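Local coordinates for protein CSP3 (Bacillus subtilis, PDB 5FIG) that probably stores copper in the cytosol, binding many Cu(I) ions through cysteines that line the core of a four-helix bundle and so protecting the cell against copper toxicity, at residues Cys15-Ala18 with Cys19-Phe23; Ser60-Met63 with Lys64-Cys67; Phe97-Ala100 with Glu101-Ser105. All blocks are in the same frame, centred on the assembly; numbering follows the deposited sequence. Where two conformers were deposited one is given.

Contact 1 of 3, residues Cys15-Ala18 with Cys19-Phe23; sequences CMKA and CNHCF
Cys15 and Cys19 sit one turn apart on helix 6-27, a CXXXC pair of a four-helix bundle, and their SG atoms lie 3.9 Å from each other, too far for a disulfide. The two thiols converge through different first torsions: SG of Cys15 stands anti to its backbone N (chi1 -175°), while that of Cys19 lies beside the N (chi1 -74°). Both are buried against the cysteines of helices 63-81 and 89-107, Cys15 on Cys74, Cys96 and Cys99, and Cys19 on Cys77 and Cys92. Such a thiol-lined core is consistent with Cu(I) storage, here in the apo state.

Next along the helix, Met16 runs side by side with Asn20, both pointing the same way, and its CG packs 3.6 Å from ND2 of Asn20. That amide nitrogen gives its hydrogen bond to Gln57 of the second subunit, whose Val53 also packs on Met16, so this side of the helix belongs to a subunit interface.

Lys17 stretches out fully and crosses the ring of His21 at an angle, touching it with methylenes rather than with its amine: CE of Lys17 is 3.5 Å from CE1 of His21, and NZ stays 5.3 Å from ND1. The carbonyl oxygen of Lys17 lies over one ring face, displaced toward the rim.

Ala18 completes the ladder of four i to i+4 backbone bonds. Its O accepts from Cys22 N at 2.9 Å, with CB of Cys22 3.3 Å from that same oxygen.

Contact 2 of 3, residues Ser60-Met63 with Lys64-Cys67; sequences SPFM and KEIC
CD2 of Phe62 lies 3.9 Å from OE1 of Glu65, the side chains crossing at a slant, with ring and carboxylate planes 42° apart. The bend of Glu65 at chi2 (89°) folds the acid back over the start of the helix, bringing OE1 to 3.4 Å from Phe62 CA.

Phe62 occupies the N-cap position of helix 63-81, and the type I turn Ser60-Met63 leads the chain into it. Phe62 O accepts from Ile66 N at 2.9 Å in a nearly straight bond (171°), with CG1 of Ile66 also packed against that oxygen. One residue on, Met63 O accepts from Cys67 N. Met63, bent at chi2 and chi3, sets its SD 3.9 Å from SG of Cys67, and Met56 and Met106 from two other helices pack on this pair. A water links Pro61 O, to which it donates, with Lys64 N, from which it accepts.

Glu44 of the fourth subunit takes hydrogen bonds from Phe62 N and Ser60 OG, while Lys64 NZ forms a salt bridge with the C-terminal carboxylate of Ala108. The chemistry thus divides: the helix start is tied by water and by a neighbour's carboxylate, whereas thioether and thiol gather at the bundle end, a sulfur-rich setting compatible with Cu(I).

Contact 3 of 3, residues Phe97-Ala100 with Glu101-Ser105; sequences FTCA and EQCRS
SG of Cys99 and SG of Cys103 approach to 4.0 Å across one turn of helix 89-107, forming a CXXXC pair whose sulfurs are too far apart for a disulfide. Cys99 turns its sulfur away from its own N (chi1 -174°) and Cys103 turns its sulfur beside the N (chi1 -78°), which brings both onto the same buried side. SG of Cys103 also lies 3.5 Å from Cys99 O, the oxygen that accepts the Cys103 N bond at 2.8 Å.

Around this pair the backbone holds the spacing. Glu101, Gln102 and Arg104 each donate N-H to the carbonyl four residues back, and CG of Arg104 rests 3.3 Å from Ala100 O. At the following turn Glu101 O takes two donors, Ser105 N and Ser105 OG, which reach it from opposite faces of its carbonyl plane.

Farther out, Arg104 is held by salt bridges to Asp72 and Glu75 of helix 63-81, and Ala100 packs on Glu75. Cys99 meets Cys12 and Cys74, while Cys103 meets Cys8 and Ala71. Soft thiol sulfurs therefore face the core, while the charged end of Arg104 is paired with the acids of helix 63-81, a division consistent with the core being able to take up Cu(I).

In the fold
The three contacts fall on three of the four bundle helices and follow one another along the chain. Contacts 1 and 3 have centres about 16 Å apart but meet in the core, where Cys15 CB lies 3.8 Å from Cys99 CB, joining two CXXXC pairs. Contact 3 also touches contact 2: Cys67 O is 3.3 Å from Cys103 CB, their centres being about 14 Å apart. Contacts 1 and 2 do not touch, with nearest atoms about 11 Å apart and centres about 22 Å apart on opposite sides of the chain's centre. Contact 3 thus bridges the other two, linking the cysteine-lined interior to the methionine-bearing end.

Contact 1 of 3, residues Cys15-Ala18 with Cys19-Phe23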
ATOM      1  N   CYS B  15      -6.797  14.363   1.685  1.00 14.81           N
ATOM      2  CA  CYS B  15      -6.180  14.420   0.387  1.00 15.01           C
ATOM      3  C   CYS B  15      -6.420  13.081  -0.362  1.00 14.93           C
ATOM      4  O   CYS B  15      -6.690  13.068  -1.548  1.00 14.98           O
ATOM      5  CB  CYS B  15      -4.720  14.762   0.532  1.00 14.97           C
ATOM      6  SG  CYS B  15      -3.888  15.005  -1.036  1.00 16.12           S
ATOM      7  N   MET B  16      -6.246  11.976   0.338  1.00 15.11           N
ATOM      8  CA  MET B  16      -6.546  10.641  -0.219  0.50 15.78           C
ATOM      9  C   MET B  16      -7.937  10.590  -0.754  1.00 16.18           C
ATOM     10  O   MET B  16      -8.168  10.110  -1.849  1.00 16.29           O
ATOM     11  CB  MET B  16      -6.372   9.586   0.836  0.50 17.01           C
ATOM     12  CG  MET B  16      -6.206   8.164   0.458  0.50 18.66           C
ATOM     13  SD  MET B  16      -6.238   7.287   2.030  0.50 21.22           S
ATOM     14  CE  MET B  16      -6.673   5.697   1.382  0.50 21.49           C
ATOM     15  N   LYS B  17      -8.888  11.046   0.061  1.00 15.45           N
ATOM     16  CA  LYS B  17     -10.257  11.057  -0.364  1.00 16.23           C
ATOM     17  C   LYS B  17     -10.396  11.843  -1.665  1.00 15.82           C
ATOM     18  O   LYS B  17     -11.051  11.436  -2.589  1.00 16.02           O
ATOM     19  CB  LYS B  17     -11.132  11.669   0.739  1.00 17.35           C
ATOM     20  CG  LYS B  17     -12.590  11.767   0.396  1.00 19.69           C
ATOM     21  CD  LYS B  17     -13.387  12.344   1.561  1.00 21.19           C
ATOM     22  CE  LYS B  17     -14.846  12.424   1.163  1.00 23.51           C
ATOM     23  NZ  LYS B  17     -15.715  13.119   2.157  1.00 25.25           N
ATOM     24  N   ALA B  18      -9.874  13.059  -1.666  1.00 14.91           N
ATOM     25  CA  ALA B  18     -10.048  13.932  -2.836  1.00 15.46           C
ATOM     26  C   ALA B  18      -9.393  13.393  -4.097  1.00 15.32           C
ATOM     27  O   ALA B  18      -9.960  13.448  -5.178  1.00 16.09           O
ATOM     28  CB  ALA B  18      -9.512  15.345  -2.517  1.00 15.22           C
ATOM     29  N   CYS B  19      -8.190  12.859  -3.938  1.00 14.40           N
ATOM     30  CA  CYS B  19      -7.432  12.248  -5.047  1.00 14.72           C
ATOM     31  C   CYS B  19      -8.111  11.029  -5.568  1.00 15.14           C
ATOM     32  O   CYS B  19      -8.252  10.863  -6.801  1.00 15.93           O
ATOM     33  CB  CYS B  19      -5.978  11.865  -4.597  1.00 14.10           C
ATOM     34  SG  CYS B  19      -4.908  13.327  -4.432  1.00 14.96           S
ATOM     35  N   ASN B  20      -8.594  10.168  -4.663  1.00 14.62           N
ATOM     36  CA  ASN B  20      -9.339   8.972  -5.129  1.00 15.65           C
ATOM     37  C   ASN B  20     -10.658   9.323  -5.844  1.00 17.15           C
ATOM     38  O   ASN B  20     -11.036   8.714  -6.825  1.00 18.13           O
ATOM     39  CB  ASN B  20      -9.596   8.005  -3.966  1.00 15.35           C
ATOM     40  CG  ASN B  20      -8.366   7.240  -3.555  1.00 14.65           C
ATOM     41  OD1 ASN B  20      -7.542   6.966  -4.389  1.00 14.61           O
ATOM     42  ND2 ASN B  20      -8.235   6.894  -2.263  1.00 14.21           N
ATOM     43  N   HIS B  21     -11.383  10.311  -5.302  1.00 17.49           N
ATOM     44  CA  HIS B  21     -12.557  10.808  -5.971  1.00 19.41           C
ATOM     45  C   HIS B  21     -12.274  11.397  -7.349  1.00 19.81           C
ATOM     46  O   HIS B  21     -13.027  11.153  -8.298  1.00 21.49           O
ATOM     47  CB  HIS B  21     -13.292  11.843  -5.070  1.00 20.07           C
ATOM     48  CG  HIS B  21     -14.026  11.179  -3.939  1.00 21.10           C
ATOM     49  ND1 HIS B  21     -14.540  11.906  -2.885  1.00 22.00           N
ATOM     50  CD2 HIS B  21     -14.286   9.870  -3.642  1.00 22.01           C
ATOM     51  CE1 HIS B  21     -15.128  11.101  -2.019  1.00 22.39           C
ATOM     52  NE2 HIS B  21     -14.998   9.859  -2.453  1.00 22.70           N
ATOM     53  N   CYS B  22     -11.235  12.195  -7.441  1.00 18.78           N
ATOM     54  CA  CYS B  22     -10.821  12.798  -8.689  1.00 19.48           C
ATOM     55  C   CYS B  22     -10.425  11.716  -9.713  1.00 19.89           C
ATOM     56  O   CYS B  22     -10.800  11.770 -10.886  1.00 21.18           O
ATOM     57  CB  CYS B  22      -9.652  13.776  -8.422  1.00 18.66           C
ATOM     58  SG  CYS B  22      -9.100  14.783  -9.806  1.00 20.32           S
ATOM     59  N   PHE B  23      -9.679  10.715  -9.244  1.00 18.75           N
ATOM     60  CA  PHE B  23      -9.296   9.582 -10.099  1.00 19.48           C
ATOM     61  C   PHE B  23     -10.476   8.954 -10.776  1.00 21.40           C
ATOM     62  O   PHE B  23     -10.520   8.819 -12.023  1.00 22.73           O
ATOM     63  CB  PHE B  23      -8.561   8.568  -9.228  1.00 18.20           C
ATOM     64  CG  PHE B  23      -8.202   7.273  -9.930  1.00 19.06           C
ATOM     65  CD1 PHE B  23      -6.988   7.147 -10.601  1.00 19.04           C
ATOM     66  CD2 PHE B  23      -9.049   6.171  -9.868  1.00 20.04           C
ATOM     67  CE1 PHE B  23      -6.630   5.955 -11.198  1.00 20.12           C
ATOM     68  CE2 PHE B  23      -8.703   4.972 -10.477  1.00 21.15           C
ATOM     69  CZ  PHE B  23      -7.488   4.872 -11.162  1.00 21.19           C
TER

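Contact 2 of 3, residues Ser60-Met63 with Lys64-Cys67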
ATOM      1  N   SER B  60       7.196   5.727  12.800  1.00 18.60           N
ATOM      2  CA  SER B  60       8.200   5.042  12.016  1.00 19.39           C
ATOM      3  C   SER B  60       9.492   5.927  11.987  1.00 20.03           C
ATOM      4  O   SER B  60       9.425   7.180  12.032  1.00 19.96           O
ATOM      5  CB  SER B  60       7.519   4.678  10.721  1.00 18.46           C
ATOM      6  OG  SER B  60       7.596   5.710   9.862  1.00 18.33           O
ATOM      7  N   PRO B  61      10.669   5.283  12.005  1.00 21.47           N
ATOM      8  CA  PRO B  61      11.882   6.112  12.054  1.00 22.50           C
ATOM      9  C   PRO B  61      12.119   6.968  10.807  1.00 21.82           C
ATOM     10  O   PRO B  61      12.824   7.998  10.894  1.00 22.90           O
ATOM     11  CB  PRO B  61      13.001   5.100  12.240  1.00 24.21           C
ATOM     12  CG  PRO B  61      12.456   3.812  11.793  1.00 23.79           C
ATOM     13  CD  PRO B  61      10.965   3.864  12.104  1.00 22.53           C
ATOM     14  N   PHE B  62      11.476   6.649   9.686  1.00 20.49           N
ATOM     15  CA  PHE B  62      11.553   7.553   8.528  1.00 19.68           C
ATOM     16  C   PHE B  62      10.335   8.424   8.307  1.00 18.28           C
ATOM     17  O   PHE B  62      10.033   8.893   7.222  1.00 17.29           O
ATOM     18  CB  PHE B  62      11.984   6.743   7.327  1.00 20.02           C
ATOM     19  CG  PHE B  62      13.487   6.495   7.339  1.00 21.71           C
ATOM     20  CD1 PHE B  62      14.029   5.485   8.133  1.00 23.06           C
ATOM     21  CD2 PHE B  62      14.375   7.298   6.617  1.00 22.34           C
ATOM     22  CE1 PHE B  62      15.396   5.268   8.194  1.00 24.80           C
ATOM     23  CE2 PHE B  62      15.777   7.064   6.651  1.00 24.35           C
ATOM     24  CZ  PHE B  62      16.275   6.065   7.463  1.00 25.35           C
ATOM     25  N   MET B  63       9.557   8.628   9.356  1.00 18.14           N
ATOM     26  CA  MET B  63       8.316   9.402   9.212  1.00 17.80           C
ATOM     27  C   MET B  63       8.547  10.785   8.589  1.00 16.92           C
ATOM     28  O   MET B  63       7.811  11.212   7.703  1.00 15.99           O
ATOM     29  CB  MET B  63       7.628   9.543  10.579  1.00 19.22           C
ATOM     30  CG  MET B  63       6.334  10.302  10.441  1.00 19.56           C
ATOM     31  SD  MET B  63       6.647  12.029  10.808  1.00 22.22           S
ATOM     32  CE  MET B  63       6.898  12.013  12.625  1.00 23.68           C
ATOM     33  N   LYS B  64       9.557  11.495   9.051  1.00 17.61           N
ATOM     34  CA  LYS B  64       9.826  12.875   8.540  1.00 17.87           C
ATOM     35  C   LYS B  64      10.172  12.875   7.048  1.00 17.33           C
ATOM     36  O   LYS B  64       9.639  13.639   6.278  1.00 16.50           O
ATOM     37  CB  LYS B  64      10.870  13.605   9.364  1.00 19.67           C
ATOM     38  CG  LYS B  64      10.387  13.989  10.766  1.00 20.62           C
ATOM     39  CD  LYS B  64      11.361  14.909  11.509  1.00 22.86           C
ATOM     40  CE  LYS B  64      10.771  15.419  12.872  1.00 24.14           C
ATOM     41  NZ  LYS B  64      11.595  16.500  13.514  1.00 26.45           N
ATOM     42  N   GLU B  65      11.000  11.922   6.646  1.00 17.58           N
ATOM     43  CA  GLU B  65      11.359  11.773   5.238  1.00 17.64           C
ATOM     44  C   GLU B  65      10.189  11.363   4.365  1.00 15.80           C
ATOM     45  O   GLU B  65      10.024  11.868   3.261  1.00 15.33           O
ATOM     46  CB  GLU B  65      12.587  10.835   5.155  1.00 19.23           C
ATOM     47  CG  GLU B  65      13.818  11.450   5.879  1.00 21.58           C
ATOM     48  CD  GLU B  65      13.956  11.112   7.384  1.00 22.77           C
ATOM     49  OE1 GLU B  65      13.009  10.623   8.063  1.00 22.06           O
ATOM     50  OE2 GLU B  65      15.090  11.362   7.912  1.00 26.79           O
ATOM     51  N   ILE B  66       9.357  10.445   4.854  1.00 14.89           N
ATOM     52  CA  ILE B  66       8.127  10.059   4.193  1.00 13.76           C
ATOM     53  C   ILE B  66       7.158  11.267   4.038  1.00 13.01           C
ATOM     54  O   ILE B  66       6.617  11.529   2.946  1.00 12.45           O
ATOM     55  CB  ILE B  66       7.450   8.844   4.856  1.00 13.48           C
ATOM     56  CG1 ILE B  66       8.334   7.615   4.650  1.00 14.50           C
ATOM     57  CG2 ILE B  66       6.005   8.638   4.296  1.00 12.62           C
ATOM     58  CD1 ILE B  66       7.954   6.435   5.518  1.00 14.99           C
ATOM     59  N   CYS B  67       6.987  12.016   5.121  1.00 13.36           N
ATOM     60  CA  CYS B  67       6.180  13.252   5.046  1.00 13.21           C
ATOM     61  C   CYS B  67       6.751  14.264   4.024  1.00 13.52           C
ATOM     62  O   CYS B  67       5.988  14.882   3.264  1.00 12.97           O
ATOM     63  CB  CYS B  67       6.040  13.913   6.409  1.00 14.28           C
ATOM     64  SG  CYS B  67       4.874  13.083   7.440  1.00 15.08           S
TER
HETATM   65  O   HOH W   1      11.592  10.676  11.249  1.00 23.91           O

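Contact 3 of 3, residues Phe97-Ala100 with Glu101-Ser105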
ATOM      1  N   PHE B  97      -2.686  20.870  -1.747  1.00 16.28           N
ATOM      2  CA  PHE B  97      -1.844  21.931  -1.241  1.00 17.27           C
ATOM      3  C   PHE B  97      -1.896  22.020   0.279  1.00 16.60           C
ATOM      4  O   PHE B  97      -0.894  22.289   0.921  1.00 16.77           O
ATOM      5  CB  PHE B  97      -2.163  23.244  -1.929  1.00 19.26           C
ATOM      6  CG  PHE B  97      -1.816  23.259  -3.405  1.00 20.55           C
ATOM      7  CD1 PHE B  97      -0.542  22.947  -3.850  1.00 21.00           C
ATOM      8  CD2 PHE B  97      -2.762  23.710  -4.342  1.00 22.10           C
ATOM      9  CE1 PHE B  97      -0.225  23.013  -5.207  1.00 22.07           C
ATOM     10  CE2 PHE B  97      -2.453  23.763  -5.702  1.00 23.38           C
ATOM     11  CZ  PHE B  97      -1.197  23.406  -6.132  1.00 23.18           C
ATOM     12  N   THR B  98      -3.073  21.782   0.850  1.00 16.11           N
ATOM     13  CA  THR B  98      -3.188  21.744   2.285  1.00 15.96           C
ATOM     14  C   THR B  98      -2.341  20.651   2.882  1.00 14.96           C
ATOM     15  O   THR B  98      -1.712  20.822   3.912  1.00 14.95           O
ATOM     16  CB  THR B  98      -4.682  21.586   2.674  1.00 16.16           C
ATOM     17  OG1 THR B  98      -5.346  22.782   2.280  1.00 17.43           O
ATOM     18  CG2 THR B  98      -4.833  21.346   4.173  1.00 16.26           C
ATOM     19  N   CYS B  99      -2.426  19.474   2.270  1.00 14.33           N
ATOM     20  CA  CYS B  99      -1.671  18.347   2.736  1.00 14.02           C
ATOM     21  C   CYS B  99      -0.158  18.625   2.615  1.00 14.20           C
ATOM     22  O   CYS B  99       0.563  18.338   3.553  1.00 13.90           O
ATOM     23  CB  CYS B  99      -2.076  17.108   1.974  1.00 13.90           C
ATOM     24  SG  CYS B  99      -1.297  15.636   2.625  1.00 14.77           S
ATOM     25  N   ALA B 100       0.278  19.213   1.512  1.00 14.54           N
ATOM     26  CA  ALA B 100       1.687  19.531   1.367  1.00 15.56           C
ATOM     27  C   ALA B 100       2.212  20.451   2.442  1.00 16.60           C
ATOM     28  O   ALA B 100       3.234  20.176   3.032  1.00 16.92           O
ATOM     29  CB  ALA B 100       1.955  20.139   0.008  1.00 16.37           C
ATOM     30  N   GLU B 101       1.438  21.489   2.781  1.00 17.74           N
ATOM     31  CA  GLU B 101       1.830  22.343   3.844  1.00 19.36           C
ATOM     32  C   GLU B 101       1.892  21.688   5.215  1.00 18.43           C
ATOM     33  O   GLU B 101       2.828  21.875   5.958  1.00 18.81           O
ATOM     34  CB  GLU B 101       0.903  23.552   3.851  1.00 22.02           C
ATOM     35  CG  GLU B 101       1.244  24.561   4.926  1.00 25.57           C
ATOM     36  CD  GLU B 101       2.319  25.580   4.500  1.00 28.50           C
ATOM     37  OE1 GLU B 101       2.955  25.549   3.437  1.00 31.64           O
ATOM     38  OE2 GLU B 101       2.614  26.428   5.295  1.00 33.16           O
ATOM     39  N   GLN B 102       0.921  20.819   5.526  1.00 17.13           N
ATOM     40  CA  GLN B 102       0.969  20.128   6.790  1.00 17.01           C
ATOM     41  C   GLN B 102       2.158  19.160   6.843  1.00 16.42           C
ATOM     42  O   GLN B 102       2.781  18.963   7.890  1.00 16.12           O
ATOM     43  CB  GLN B 102      -0.342  19.345   7.011  1.00 16.90           C
ATOM     44  CG  GLN B 102      -1.531  20.241   7.375  1.00 18.06           C
ATOM     45  CD  GLN B 102      -1.565  20.663   8.843  1.00 20.06           C
ATOM     46  OE1 GLN B 102      -0.885  20.123   9.699  1.00 21.28           O
ATOM     47  NE2 GLN B 102      -2.226  21.730   9.103  1.00 21.84           N
ATOM     48  N   CYS B 103       2.380  18.477   5.732  1.00 15.70           N
ATOM     49  CA  CYS B 103       3.518  17.511   5.655  1.00 15.81           C
ATOM     50  C   CYS B 103       4.863  18.222   5.780  1.00 17.12           C
ATOM     51  O   CYS B 103       5.778  17.671   6.403  1.00 16.66           O
ATOM     52  CB  CYS B 103       3.427  16.696   4.368  1.00 15.68           C
ATOM     53  SG  CYS B 103       2.186  15.381   4.491  1.00 15.39           S
ATOM     54  N   ARG B 104       4.991  19.411   5.198  1.00 18.12           N
ATOM     55  CA  ARG B 104       6.266  20.190   5.325  1.00 20.28           C
ATOM     56  C   ARG B 104       6.536  20.534   6.789  1.00 20.72           C
ATOM     57  O   ARG B 104       7.671  20.468   7.257  1.00 21.22           O
ATOM     58  CB  ARG B 104       6.261  21.444   4.409  1.00 22.64           C
ATOM     59  CG  ARG B 104       6.398  21.072   2.932  1.00 24.41           C
ATOM     60  CD  ARG B 104       7.037  21.857   1.771  1.00 27.80           C
ATOM     61  NE  ARG B 104       7.791  20.717   1.360  1.00 30.31           N
ATOM     62  CZ  ARG B 104       7.839  20.056   0.207  1.00 31.46           C
ATOM     63  NH1 ARG B 104       7.273  20.474  -0.920  1.00 33.44           N
ATOM     64  NH2 ARG B 104       8.545  18.931   0.219  1.00 34.36           N
ATOM     65  N   SER B 105       5.477  20.876   7.537  1.00 20.45           N
ATOM     66  CA  SER B 105       5.610  21.122   8.978  1.00 21.57           C
ATOM     67  C   SER B 105       6.045  19.886   9.737  1.00 21.15           C
ATOM     68  O   SER B 105       6.911  19.962  10.576  1.00 22.21           O
ATOM     69  CB  SER B 105       4.269  21.598   9.539  1.00 22.17           C
ATOM     70  OG  SER B 105       3.912  22.777   8.845  1.00 23.33           O
TER